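Local coordinates for H127A/Y244A mutant of alginate lyase AlyC3 in complex with dimannuronate (Psychromonas sp., PDB 7C8F), which probably cleaves alginate by beta-elimination as a PL7-family lyase, and here, as an engineered double mutant, holds a dimannuronate in its sugar-binding pocket, at residues Phe158-Lys170 against Val224-Ser236. Sequence-based numbering, arbitrary orientation.
With BEM (beta-D-mannopyranuronic acid), chain D; BEM (beta-D-mannopyranuronic acid), chain C.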
ATOM      1  N   PHE B 158      18.410 -13.517 -21.393  1.00 12.98           N
ATOM      2  CA  PHE B 158      17.241 -13.455 -20.526  1.00 13.33           C
ATOM      3  C   PHE B 158      17.544 -12.527 -19.359  1.00 13.77           C
ATOM      4  O   PHE B 158      18.665 -12.514 -18.838  1.00 14.18           O
ATOM      5  CB  PHE B 158      16.977 -14.836 -19.944  1.00 14.33           C
ATOM      6  CG  PHE B 158      16.526 -15.859 -20.943  1.00 14.08           C
ATOM      7  CD1 PHE B 158      15.466 -15.606 -21.803  1.00 15.44           C
ATOM      8  CD2 PHE B 158      17.161 -17.089 -21.006  1.00 15.84           C
ATOM      9  CE1 PHE B 158      15.034 -16.571 -22.696  1.00 16.92           C
ATOM     10  CE2 PHE B 158      16.737 -18.063 -21.899  1.00 16.62           C
ATOM     11  CZ  PHE B 158      15.680 -17.795 -22.753  1.00 19.11           C
ATOM     12  N   TRP B 159      16.532 -11.771 -18.924  1.00 13.02           N
ATOM     13  CA  TRP B 159      16.680 -10.848 -17.803  1.00 13.38           C
ATOM     14  C   TRP B 159      15.449 -10.935 -16.919  1.00 13.63           C
ATOM     15  O   TRP B 159      14.339 -11.168 -17.405  1.00 14.62           O
ATOM     16  CB  TRP B 159      16.793  -9.381 -18.254  1.00 15.02           C
ATOM     17  CG  TRP B 159      17.951  -9.112 -19.162  1.00 15.37           C
ATOM     18  CD1 TRP B 159      17.968  -9.272 -20.516  1.00 16.09           C
ATOM     19  CD2 TRP B 159      19.252  -8.644 -18.788  1.00 17.69           C
ATOM     20  NE1 TRP B 159      19.204  -8.924 -21.011  1.00 16.66           N
ATOM     21  CE2 TRP B 159      20.009  -8.549 -19.973  1.00 16.96           C
ATOM     22  CE3 TRP B 159      19.851  -8.311 -17.572  1.00 17.69           C
ATOM     23  CZ2 TRP B 159      21.336  -8.131 -19.980  1.00 19.68           C
ATOM     24  CZ3 TRP B 159      21.189  -7.888 -17.584  1.00 18.60           C
ATOM     25  CH2 TRP B 159      21.903  -7.806 -18.780  1.00 22.79           C
ATOM     26  N   ALA B 160      15.654 -10.709 -15.624  1.00 12.68           N
ATOM     27  CA  ALA B 160      14.558 -10.446 -14.693  1.00 11.41           C
ATOM     28  C   ALA B 160      14.522  -8.952 -14.407  1.00 12.99           C
ATOM     29  O   ALA B 160      15.486  -8.394 -13.870  1.00 13.91           O
ATOM     30  CB  ALA B 160      14.748 -11.223 -13.393  1.00 13.16           C
ATOM     31  N   MET B 161      13.432  -8.301 -14.794  1.00 12.91           N
ATOM     32  CA  MET B 161      13.219  -6.885 -14.539  1.00 12.93           C
ATOM     33  C   MET B 161      12.323  -6.806 -13.315  1.00 11.75           C
ATOM     34  O   MET B 161      11.149  -7.181 -13.378  1.00 12.54           O
ATOM     35  CB  MET B 161      12.539  -6.245 -15.747  1.00 15.49           C
ATOM     36  CG  MET B 161      13.251  -6.503 -17.082  1.00 15.75           C
ATOM     37  SD  MET B 161      14.941  -5.868 -17.078  1.00 19.81           S
ATOM     38  CE  MET B 161      15.373  -5.977 -18.824  1.00 19.85           C
ATOM     39  N   VAL B 162      12.864  -6.341 -12.201  1.00 13.57           N
ATOM     40  CA  VAL B 162      12.171  -6.379 -10.915  1.00 10.87           C
ATOM     41  C   VAL B 162      11.847  -4.960 -10.482  1.00 14.55           C
ATOM     42  O   VAL B 162      12.752  -4.137 -10.294  1.00 14.08           O
ATOM     43  CB  VAL B 162      13.003  -7.118  -9.855  1.00 13.58           C
ATOM     44  CG1 VAL B 162      12.285  -7.123  -8.511  1.00 15.31           C
ATOM     45  CG2 VAL B 162      13.286  -8.546 -10.317  1.00 15.11           C
ATOM     46  N   LYS B 163      10.558  -4.674 -10.312  1.00 12.67           N
ATOM     47  CA  LYS B 163      10.147  -3.399  -9.748  1.00 12.98           C
ATOM     48  C   LYS B 163      10.531  -3.399  -8.273  1.00 13.69           C
ATOM     49  O   LYS B 163      10.173  -4.330  -7.532  1.00 13.84           O
ATOM     50  CB  LYS B 163       8.632  -3.282  -9.938  1.00 14.35           C
ATOM     51  CG  LYS B 163       7.921  -2.156  -9.196  1.00 15.56           C
ATOM     52  CD  LYS B 163       8.305  -0.753  -9.689  1.00 14.69           C
ATOM     53  CE  LYS B 163       7.248   0.242  -9.147  1.00 14.57           C
ATOM     54  NZ  LYS B 163       7.593   1.674  -9.340  1.00 15.28           N
ATOM     55  N   ASN B 164      11.290  -2.376  -7.844  1.00 13.41           N
ATOM     56  CA  ASN B 164      11.975  -2.381  -6.556  1.00 13.36           C
ATOM     57  C   ASN B 164      11.372  -1.417  -5.534  1.00 13.79           C
ATOM     58  O   ASN B 164      12.033  -1.073  -4.552  1.00 16.52           O
ATOM     59  CB  ASN B 164      13.465  -2.071  -6.752  1.00 14.40           C
ATOM     60  CG  ASN B 164      14.334  -2.658  -5.661  1.00 17.94           C
ATOM     61  OD1 ASN B 164      13.983  -3.651  -5.031  1.00 18.03           O
ATOM     62  ND2 ASN B 164      15.479  -2.034  -5.425  1.00 25.82           N
ATOM     63  N   ASN B 165      10.156  -0.945  -5.771  1.00 12.47           N
ATOM     64  CA  ASN B 165       9.358  -0.239  -4.771  1.00 11.83           C
ATOM     65  C   ASN B 165       7.900  -0.431  -5.169  1.00 12.95           C
ATOM     66  O   ASN B 165       7.605  -1.115  -6.151  1.00 12.92           O
ATOM     67  CB  ASN B 165       9.796   1.235  -4.638  1.00 13.85           C
ATOM     68  CG  ASN B 165       9.666   2.014  -5.945  1.00 13.11           C
ATOM     69  OD1 ASN B 165       8.727   1.820  -6.715  1.00 15.19           O
ATOM     70  ND2 ASN B 165      10.621   2.924  -6.185  1.00 17.00           N
ATOM     71  N   ALA B 166       6.980   0.156  -4.395  1.00 13.15           N
ATOM     72  CA  ALA B 166       5.554   0.022  -4.681  1.00 14.58           C
ATOM     73  C   ALA B 166       4.948   1.331  -5.184  1.00 15.34           C
ATOM     74  O   ALA B 166       3.753   1.587  -4.997  1.00 15.41           O
ATOM     75  CB  ALA B 166       4.802  -0.527  -3.472  1.00 14.21           C
ATOM     76  N   VAL B 167       5.769   2.175  -5.832  1.00 14.42           N
ATOM     77  CA  VAL B 167       5.363   3.524  -6.206  1.00 14.23           C
ATOM     78  C   VAL B 167       4.775   3.525  -7.606  1.00 15.68           C
ATOM     79  O   VAL B 167       5.302   2.877  -8.523  1.00 16.20           O
ATOM     80  CB  VAL B 167       6.572   4.471  -6.117  1.00 16.23           C
ATOM     81  CG1 VAL B 167       6.186   5.920  -6.531  1.00 16.50           C
ATOM     82  CG2 VAL B 167       7.155   4.425  -4.729  1.00 16.77           C
ATOM     83  N   ILE B 168       3.684   4.266  -7.789  1.00 15.02           N
ATOM     84  CA  ILE B 168       3.116   4.463  -9.122  1.00 15.41           C
ATOM     85  C   ILE B 168       3.906   5.562  -9.818  1.00 17.23           C
ATOM     86  O   ILE B 168       3.942   6.703  -9.343  1.00 17.91           O
ATOM     87  CB  ILE B 168       1.627   4.820  -9.047  1.00 16.44           C
ATOM     88  CG1 ILE B 168       0.856   3.682  -8.385  1.00 15.21           C
ATOM     89  CG2 ILE B 168       1.076   5.068 -10.453  1.00 18.41           C
ATOM     90  CD1 ILE B 168      -0.627   3.943  -8.278  1.00 17.77           C
ATOM     91  N   CYS B 169       4.540   5.221 -10.946  1.00 16.98           N
ATOM     92  CA  CYS B 169       5.488   6.116 -11.600  1.00 18.28           C
ATOM     93  C   CYS B 169       5.039   6.584 -12.974  1.00 20.41           C
ATOM     94  O   CYS B 169       5.789   7.317 -13.635  1.00 25.27           O
ATOM     95  CB  CYS B 169       6.872   5.457 -11.711  1.00 18.75           C
ATOM     96  SG  CYS B 169       7.716   5.251 -10.148  1.00 19.70           S
ATOM     97  N   LYS B 170       3.861   6.172 -13.430  1.00 21.03           N
ATOM     98  CA  LYS B 170       3.349   6.591 -14.725  1.00 26.60           C
ATOM     99  C   LYS B 170       1.832   6.634 -14.652  1.00 25.52           C
ATOM    100  O   LYS B 170       1.218   6.139 -13.705  1.00 24.83           O
ATOM    101  CB  LYS B 170       3.796   5.639 -15.835  1.00 25.17           C
ATOM    102  CG  LYS B 170       3.155   4.269 -15.750  1.00 22.92           C
ATOM    103  CD  LYS B 170       3.814   3.261 -16.702  1.00 26.92           C
ATOM    104  CE  LYS B 170       3.106   1.916 -16.632  1.00 26.00           C
ATOM    105  NZ  LYS B 170       3.747   0.881 -17.500  1.00 32.46           N
ATOM    106  N   VAL B 224      18.330 -15.328  -8.273  1.00 15.46           N
ATOM    107  CA  VAL B 224      17.700 -14.155  -7.676  1.00 14.81           C
ATOM    108  C   VAL B 224      17.085 -14.563  -6.347  1.00 13.50           C
ATOM    109  O   VAL B 224      16.315 -15.529  -6.289  1.00 14.15           O
ATOM    110  CB  VAL B 224      16.606 -13.571  -8.594  1.00 17.65           C
ATOM    111  CG1 VAL B 224      15.967 -12.337  -7.948  1.00 18.42           C
ATOM    112  CG2 VAL B 224      17.180 -13.223  -9.955  1.00 20.61           C
ATOM    113  N   GLU B 225      17.394 -13.810  -5.293  1.00 14.12           N
ATOM    114  CA  GLU B 225      16.755 -13.963  -3.981  1.00 14.55           C
ATOM    115  C   GLU B 225      16.568 -12.540  -3.470  1.00 15.75           C
ATOM    116  O   GLU B 225      17.444 -11.978  -2.801  1.00 18.28           O
ATOM    117  CB  GLU B 225      17.609 -14.807  -3.048  1.00 21.61           C
ATOM    118  CG  GLU B 225      16.937 -15.149  -1.733  1.00 24.02           C
ATOM    119  CD  GLU B 225      17.665 -16.253  -0.985  1.00 68.82           C
ATOM    120  OE1 GLU B 225      18.481 -16.965  -1.613  1.00 43.69           O
ATOM    121  OE2 GLU B 225      17.422 -16.409   0.230  1.00 81.87           O
ATOM    122  N   HIS B 226      15.430 -11.950  -3.820  1.00 16.29           N
ATOM    123  CA  HIS B 226      15.215 -10.514  -3.701  1.00 14.47           C
ATOM    124  C   HIS B 226      14.166 -10.234  -2.628  1.00 14.21           C
ATOM    125  O   HIS B 226      13.067 -10.800  -2.660  1.00 15.40           O
ATOM    126  CB  HIS B 226      14.763  -9.967  -5.048  1.00 15.67           C
ATOM    127  CG  HIS B 226      14.549  -8.489  -5.056  1.00 18.99           C
ATOM    128  ND1 HIS B 226      15.586  -7.590  -4.923  1.00 35.68           N
ATOM    129  CD2 HIS B 226      13.421  -7.748  -5.158  1.00 16.34           C
ATOM    130  CE1 HIS B 226      15.105  -6.361  -4.961  1.00 42.96           C
ATOM    131  NE2 HIS B 226      13.795  -6.430  -5.111  1.00 19.46           N
ATOM    132  N   ASP B 227      14.506  -9.367  -1.674  1.00 15.69           N
ATOM    133  CA  ASP B 227      13.584  -8.978  -0.605  1.00 15.97           C
ATOM    134  C   ASP B 227      12.491  -8.090  -1.195  1.00 15.95           C
ATOM    135  O   ASP B 227      12.789  -7.086  -1.846  1.00 16.74           O
ATOM    136  CB  ASP B 227      14.386  -8.231   0.470  1.00 16.51           C
ATOM    137  CG  ASP B 227      13.548  -7.758   1.667  1.00 32.79           C
ATOM    138  OD1 ASP B 227      12.311  -7.786   1.624  1.00 25.20           O
ATOM    139  OD2 ASP B 227      14.157  -7.314   2.669  1.00 40.59           O
ATOM    140  N   ILE B 228      11.218  -8.477  -0.994  1.00 12.63           N
ATOM    141  CA  ILE B 228      10.088  -7.710  -1.518  1.00 12.42           C
ATOM    142  C   ILE B 228       9.168  -7.223  -0.401  1.00 13.66           C
ATOM    143  O   ILE B 228       7.956  -7.097  -0.599  1.00 13.05           O
ATOM    144  CB  ILE B 228       9.308  -8.511  -2.581  1.00 12.91           C
ATOM    145  CG1 ILE B 228       8.850  -9.872  -2.037  1.00 12.80           C
ATOM    146  CG2 ILE B 228      10.165  -8.707  -3.823  1.00 14.13           C
ATOM    147  CD1 ILE B 228       7.800 -10.569  -2.905  1.00 13.41           C
ATOM    148  N   ASP B 229       9.721  -6.938   0.750  1.00 13.39           N
ATOM    149  CA  ASP B 229       8.943  -6.401   1.876  1.00 12.08           C
ATOM    150  C   ASP B 229       8.102  -5.187   1.413  1.00 12.82           C
ATOM    151  O   ASP B 229       7.009  -5.013   1.823  1.00 12.85           O
ATOM    152  CB  ASP B 229       9.933  -5.989   2.981  1.00 14.42           C
ATOM    153  CG  ASP B 229       9.320  -5.703   4.345  1.00 18.43           C
ATOM    154  OD1 ASP B 229       8.221  -5.998   4.607  1.00 15.84           O
ATOM    155  OD2 ASP B 229      10.081  -5.224   5.136  1.00 22.16           O
ATOM    156  N   TYR B 230       8.678  -4.383   0.555  1.00 12.36           N
ATOM    157  CA  TYR B 230       8.014  -3.195   0.039  1.00 12.47           C
ATOM    158  C   TYR B 230       6.700  -3.423  -0.711  1.00 12.19           C
ATOM    159  O   TYR B 230       5.939  -2.533  -0.850  1.00 13.08           O
ATOM    160  CB  TYR B 230       8.966  -2.391  -0.873  1.00 12.59           C
ATOM    161  CG  TYR B 230       9.503  -3.164  -2.066  1.00 13.02           C
ATOM    162  CD1 TYR B 230       8.782  -3.250  -3.225  1.00 12.29           C
ATOM    163  CD2 TYR B 230      10.714  -3.800  -2.002  1.00 12.96           C
ATOM    164  CE1 TYR B 230       9.239  -3.973  -4.278  1.00 13.04           C
ATOM    165  CE2 TYR B 230      11.191  -4.513  -3.053  1.00 13.93           C
ATOM    166  CZ  TYR B 230      10.447  -4.603  -4.171  1.00 13.64           C
ATOM    167  OH  TYR B 230      10.949  -5.306  -5.213  1.00 13.90           O
ATOM    168  N   TRP B 231       6.502  -4.643  -1.177  1.00 12.67           N
ATOM    169  CA  TRP B 231       5.347  -5.047  -1.947  1.00 11.08           C
ATOM    170  C   TRP B 231       4.274  -5.765  -1.138  1.00 12.35           C
ATOM    171  O   TRP B 231       3.330  -6.216  -1.659  1.00 12.84           O
ATOM    172  CB  TRP B 231       5.845  -6.025  -3.001  1.00 12.93           C
ATOM    173  CG  TRP B 231       5.046  -6.241  -4.254  1.00 12.13           C
ATOM    174  CD1 TRP B 231       4.292  -7.300  -4.554  1.00 12.69           C
ATOM    175  CD2 TRP B 231       5.014  -5.395  -5.387  1.00 13.19           C
ATOM    176  NE1 TRP B 231       3.758  -7.181  -5.791  1.00 13.57           N
ATOM    177  CE2 TRP B 231       4.195  -6.008  -6.336  1.00 13.45           C
ATOM    178  CE3 TRP B 231       5.599  -4.169  -5.694  1.00 13.00           C
ATOM    179  CZ2 TRP B 231       3.956  -5.433  -7.567  1.00 13.68           C
ATOM    180  CZ3 TRP B 231       5.349  -3.618  -6.900  1.00 13.19           C
ATOM    181  CH2 TRP B 231       4.547  -4.252  -7.821  1.00 13.33           C
ATOM    182  N   ARG B 232       4.494  -5.849   0.147  1.00 12.45           N
ATOM    183  CA  ARG B 232       3.651  -6.644   1.037  1.00 12.09           C
ATOM    184  C   ARG B 232       2.154  -6.476   0.988  1.00 13.77           C
ATOM    185  O   ARG B 232       1.443  -7.442   1.167  1.00 13.38           O
ATOM    186  CB  ARG B 232       4.154  -6.550   2.482  1.00 12.26           C
ATOM    187  CG  ARG B 232       4.054  -5.191   3.134  1.00 12.55           C
ATOM    188  CD  ARG B 232       4.850  -5.119   4.425  1.00 13.55           C
ATOM    189  NE  ARG B 232       4.821  -3.832   5.103  1.00 12.19           N
ATOM    190  CZ  ARG B 232       5.661  -2.850   4.858  1.00 13.49           C
ATOM    191  NH1 ARG B 232       6.557  -2.952   3.930  1.00 14.01           N
ATOM    192  NH2 ARG B 232       5.608  -1.750   5.537  1.00 14.48           N
ATOM    193  N   HIS B 233       1.732  -5.250   0.732  1.00 12.23           N
ATOM    194  CA  HIS B 233       0.299  -4.960   0.684  1.00 12.50           C
ATOM    195  C   HIS B 233      -0.367  -5.351  -0.631  1.00 12.19           C
ATOM    196  O   HIS B 233      -1.603  -5.291  -0.717  1.00 13.88           O
ATOM    197  CB  HIS B 233       0.065  -3.459   0.898  1.00 12.36           C
ATOM    198  CG  HIS B 233       0.849  -2.595  -0.047  1.00 11.91           C
ATOM    199  ND1 HIS B 233       2.218  -2.685  -0.163  1.00 13.23           N
ATOM    200  CD2 HIS B 233       0.457  -1.628  -0.913  1.00 11.99           C
ATOM    201  CE1 HIS B 233       2.643  -1.801  -1.050  1.00 14.34           C
ATOM    202  NE2 HIS B 233       1.597  -1.136  -1.511  1.00 13.16           N
ATOM    203  N   LEU B 234       0.393  -5.741  -1.654  1.00 11.23           N
ATOM    204  CA  LEU B 234      -0.160  -5.939  -2.991  1.00 12.29           C
ATOM    205  C   LEU B 234      -0.399  -7.423  -3.261  1.00 13.30           C
ATOM    206  O   LEU B 234       0.548  -8.212  -3.320  1.00 13.37           O
ATOM    207  CB  LEU B 234       0.777  -5.327  -4.035  1.00 13.96           C
ATOM    208  CG  LEU B 234       0.904  -3.806  -3.909  1.00 12.54           C
ATOM    209  CD1 LEU B 234       2.040  -3.303  -4.796  1.00 15.41           C
ATOM    210  CD2 LEU B 234      -0.422  -3.142  -4.287  1.00 16.05           C
ATOM    211  N   LEU B 235      -1.664  -7.799  -3.436  1.00 12.61           N
ATOM    212  CA  LEU B 235      -1.972  -9.143  -3.911  1.00 12.22           C
ATOM    213  C   LEU B 235      -1.454  -9.301  -5.332  1.00 12.83           C
ATOM    214  O   LEU B 235      -1.604  -8.401  -6.166  1.00 14.77           O
ATOM    215  CB  LEU B 235      -3.485  -9.368  -3.892  1.00 14.38           C
ATOM    216  CG  LEU B 235      -4.165  -9.241  -2.526  1.00 13.91           C
ATOM    217  CD1 LEU B 235      -5.652  -9.573  -2.641  1.00 18.60           C
ATOM    218  CD2 LEU B 235      -3.498 -10.147  -1.492  1.00 17.78           C
ATOM    219  N   SER B 236      -0.825 -10.445  -5.605  1.00 12.96           N
ATOM    220  CA  SER B 236      -0.043 -10.623  -6.817  1.00 12.22           C
ATOM    221  C   SER B 236      -0.450 -11.909  -7.530  1.00 12.75           C
ATOM    222  O   SER B 236      -1.121 -12.782  -6.963  1.00 13.37           O
ATOM    223  CB  SER B 236       1.449 -10.600  -6.477  1.00 12.40           C
ATOM    224  OG  SER B 236       1.780  -9.348  -5.861  1.00 13.57           O
TER
HETATM  225  C1  BEM D   2       4.264  -2.554 -18.748  1.00 65.95           C
HETATM  226  C2  BEM D   2       5.205  -2.390 -19.938  1.00 63.43           C
HETATM  227  O2  BEM D   2       5.236  -1.032 -20.349  1.00 84.87           O
HETATM  228  C3  BEM D   2       6.607  -2.751 -19.510  1.00 52.56           C
HETATM  229  O3  BEM D   2       7.523  -2.425 -20.501  1.00 34.39           O
HETATM  230  C4  BEM D   2       6.980  -1.794 -18.434  1.00 53.60           C
HETATM  231  O4  BEM D   2       8.347  -1.834 -18.151  1.00 85.04           O
HETATM  232  C5  BEM D   2       6.109  -2.096 -17.267  1.00 47.65           C
HETATM  233  O5  BEM D   2       4.799  -1.815 -17.686  1.00 39.25           O
HETATM  234  C6  BEM D   2       6.483  -1.233 -16.131  1.00 21.65           C
HETATM  235  O6B BEM D   2       5.878  -0.205 -15.945  1.00 25.04           O
HETATM  236  O6A BEM D   2       7.231  -1.735 -15.344  1.00 20.00           O
HETATM  237  C1  BEM C   1      -0.730  -3.298 -18.025  1.00 66.32           C
HETATM  238  C2  BEM C   1      -0.244  -2.098 -17.232  1.00 61.16           C
HETATM  239  O2  BEM C   1       0.020  -2.475 -15.893  1.00 66.96           O
HETATM  240  C3  BEM C   1       0.981  -1.509 -17.883  1.00 61.22           C
HETATM  241  O3  BEM C   1       1.513  -0.495 -17.090  1.00 30.16           O
HETATM  242  C4  BEM C   1       2.035  -2.571 -18.161  1.00 85.78           C
HETATM  243  O4  BEM C   1       2.992  -2.011 -19.054  1.00 35.99           O
HETATM  244  C5  BEM C   1       1.411  -3.766 -18.843  1.00 77.57           C
HETATM  245  O5  BEM C   1       0.275  -4.256 -18.173  1.00 52.11           O
HETATM  246  C6  BEM C   1       2.436  -4.829 -18.817  1.00 69.73           C
HETATM  247  O6B BEM C   1       2.369  -5.681 -17.932  1.00 87.93           O
HETATM  248  O6A BEM C   1       3.192  -4.926 -19.768  1.00 69.20           O
HETATM  249  O1  BEM C   1      -1.777  -3.967 -17.347  1.00 61.65           O
HETATM  250  O   HOH W   1       1.521   0.990  -3.440  1.00 14.21           O
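Tyr230 packs against the bend that follows strand 157-163, one face of its ring against the Asn164-Asn165 peptide, with Asn164 C 3.5 Å above the ring plane. Tyr230 OH donates to Lys163 O at 2.6 Å, in the carbonyl plane and on a lone pair. Tyr230 OH in turn accepts from His226 NE2 at 3.1 Å, almost in the imidazole plane, which helps to set the rotation of that ring. Asn164 OD1 comes to the imidazole edge as well, but its bond with His226 NE2 is weak, bent to 119°, the amide plane turned 45° from the ring. Val162 CG1 packs 3.6 Å from His226 CD2. Farther along, Ala166 CB touches the edge of His233 at CE1 (3.5 Å), while a water joins Ala166 O to His233 NE2. With CG anti to its backbone N (chi1 -157°), Trp231 brings CZ3 within 3.7 Å of Lys163 CG, the two side chains crossing nearly at right angles. Beyond the bend, Lys170 NZ binds both mannuronate units. The contact thus joins the two sheets of the beta-sandwich (jelly roll) fold where strands 157-163 and 221-227 end, and His233 stacks on His233 of the second subunit.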